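Local atomic coordinates of C24 protein (Bizionia argentinensis JUB59, PDB entry 6OV6), a protein that probably forms the receptor-binding tip of a bacteriophage long tail fiber and binds manganese, although its precise function remains unknown. Residues A[77-82]-A[96-101]. Residues are numbered along the deposited sequence; the frame is centred on the assembly and turned at random.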
# COMPACT_ATOMS: atom_id res chain seq x y z
N ILE A 77 11.76 -41.78 -30.08
CA ILE A 77 12.37 -42.92 -29.41
C ILE A 77 12.89 -43.82 -30.53
O ILE A 77 12.10 -44.26 -31.36
CB ILE A 77 11.35 -43.65 -28.49
CG1 ILE A 77 10.89 -42.73 -27.29
CG2 ILE A 77 11.92 -45.02 -28.00
CD1 ILE A 77 9.52 -43.11 -26.68
N LEU A 78 14.21 -44.08 -30.58
CA LEU A 78 14.81 -44.99 -31.55
C LEU A 78 15.19 -46.29 -30.87
O LEU A 78 15.48 -46.32 -29.67
CB LEU A 78 16.05 -44.39 -32.23
CG LEU A 78 15.84 -43.24 -33.21
CD1 LEU A 78 17.12 -43.01 -33.98
CD2 LEU A 78 14.73 -43.55 -34.24
N GLU A 79 15.13 -47.37 -31.65
CA GLU A 79 15.53 -48.70 -31.22
C GLU A 79 16.53 -49.19 -32.25
O GLU A 79 16.17 -49.50 -33.40
CB GLU A 79 14.33 -49.64 -31.10
CG GLU A 79 14.72 -50.93 -30.42
CD GLU A 79 13.62 -51.92 -30.10
OE1 GLU A 79 12.55 -51.87 -30.76
OE2 GLU A 79 13.86 -52.80 -29.25
N THR A 80 17.81 -49.18 -31.85
CA THR A 80 18.92 -49.52 -32.71
C THR A 80 19.81 -50.58 -32.09
O THR A 80 19.78 -50.81 -30.87
CB THR A 80 19.73 -48.27 -33.11
OG1 THR A 80 20.28 -47.68 -31.94
CG2 THR A 80 18.90 -47.26 -33.88
N SER A 81 20.58 -51.24 -32.94
CA SER A 81 21.48 -52.31 -32.55
C SER A 81 22.58 -51.79 -31.65
O SER A 81 23.11 -50.70 -31.91
CB SER A 81 22.06 -53.00 -33.78
OG SER A 81 23.00 -53.99 -33.41
N THR A 82 22.92 -52.58 -30.60
CA THR A 82 24.00 -52.26 -29.65
C THR A 82 25.35 -52.23 -30.37
O THR A 82 26.26 -51.53 -29.93
CB THR A 82 23.96 -53.18 -28.41
OG1 THR A 82 23.83 -54.54 -28.81
CG2 THR A 82 22.84 -52.80 -27.44
N PHE A 96 19.02 -54.87 -29.25
CA PHE A 96 18.67 -53.46 -29.41
C PHE A 96 18.69 -52.67 -28.12
O PHE A 96 18.46 -53.22 -27.04
CB PHE A 96 17.28 -53.34 -30.07
CG PHE A 96 17.15 -53.93 -31.45
CD1 PHE A 96 17.67 -53.27 -32.56
CD2 PHE A 96 16.51 -55.15 -31.64
CE1 PHE A 96 17.58 -53.83 -33.84
CE2 PHE A 96 16.38 -55.69 -32.93
CZ PHE A 96 16.92 -55.02 -34.02
N GLU A 97 18.91 -51.36 -28.25
CA GLU A 97 18.87 -50.38 -27.15
C GLU A 97 17.89 -49.29 -27.56
O GLU A 97 17.75 -49.00 -28.75
CB GLU A 97 20.27 -49.81 -26.86
CG GLU A 97 20.96 -49.18 -28.06
CD GLU A 97 22.36 -48.66 -27.80
OE1 GLU A 97 23.30 -49.48 -27.76
OE2 GLU A 97 22.52 -47.42 -27.71
N ARG A 98 17.18 -48.72 -26.58
CA ARG A 98 16.20 -47.67 -26.80
C ARG A 98 16.67 -46.38 -26.19
O ARG A 98 17.19 -46.36 -25.09
CB ARG A 98 14.81 -48.09 -26.27
CG ARG A 98 14.15 -49.12 -27.19
CD ARG A 98 12.99 -49.85 -26.56
NE ARG A 98 11.82 -48.98 -26.44
CZ ARG A 98 11.37 -48.50 -25.29
NH1 ARG A 98 11.97 -48.82 -24.15
NH2 ARG A 98 10.30 -47.72 -25.27
N TYR A 99 16.53 -45.29 -26.94
CA TYR A 99 16.98 -43.96 -26.51
C TYR A 99 16.20 -42.96 -27.31
O TYR A 99 15.46 -43.32 -28.22
CB TYR A 99 18.52 -43.77 -26.73
CG TYR A 99 18.96 -43.97 -28.17
CD1 TYR A 99 19.12 -42.88 -29.03
CD2 TYR A 99 19.15 -45.25 -28.69
CE1 TYR A 99 19.47 -43.06 -30.36
CE2 TYR A 99 19.48 -45.44 -30.04
CZ TYR A 99 19.66 -44.34 -30.86
OH TYR A 99 19.99 -44.52 -32.18
N VAL A 100 16.33 -41.69 -26.95
CA VAL A 100 15.66 -40.61 -27.66
C VAL A 100 16.72 -39.78 -28.36
O VAL A 100 17.80 -39.58 -27.80
CB VAL A 100 14.79 -39.78 -26.67
CG1 VAL A 100 14.20 -38.52 -27.32
CG2 VAL A 100 13.67 -40.66 -26.12
N THR A 101 16.41 -39.32 -29.58
CA THR A 101 17.27 -38.44 -30.37
C THR A 101 16.48 -37.53 -31.30
O THR A 101 15.27 -37.72 -31.46
CB THR A 101 18.43 -39.22 -31.05
OG1 THR A 101 19.43 -38.27 -31.42
CG2 THR A 101 17.99 -40.01 -32.27
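Strands 77-81 and 96-101 pair antiparallel as a long-loop beta hairpin within a mixed sheet in the N-terminal part of the chain, L78 facing Y99 and T80 facing E97 as the hydrogen-bonded pairs. Each of these pairs exchanges two backbone bonds, the shortest being 2.8 Å from L78 N to Y99 O and from E97 N to T80 O. In the non-hydrogen-bonded pairs the CA atoms come closer, 4.4 Å for I77 and V100, and CA-H groups such as that of R98 approach the opposing carbonyl oxygens.

On the face carrying L78, T80, E97 and Y99, the tyrosine ring reaches across to the other strand, its CG set between the backbone N and the carbonyl carbon (chi1 58°). L78 CB lies over one face of the Y99 ring in a CH-pi contact, 4.2 Å from the ring centroid, while T80 OG1 meets the ring edge in its plane. T80 OG1 and Y99 OH share a hydrogen bond of 3.2 Å, in which either hydroxyl could donate. L78 CD1 extends past the phenol to T101 CG2 at 3.6 Å, and E97 OE1 packs against the methyl of T82.

The face of I77, E79, R98 and V100 is joined by aliphatic contacts. The extended E79 chain lays its CG against R98 CG, and E79 CG also lies 3.5 Å from F96 CB; the F96 ring turns an edge toward the T80 carbonyl carbon. The E79 carboxylate stays apart from the R98 guanidinium, which instead forms a salt bridge with E62. I77 CG1 meets V100 CG2 at 3.7 Å.

Strand 62-70 flanks strand 96-102 in parallel, its F64 touching I77, R98 and V100, while V100 also reaches V57 and I59 of strand 51-59; strand 109-110 pairs antiparallel with strand 74-81.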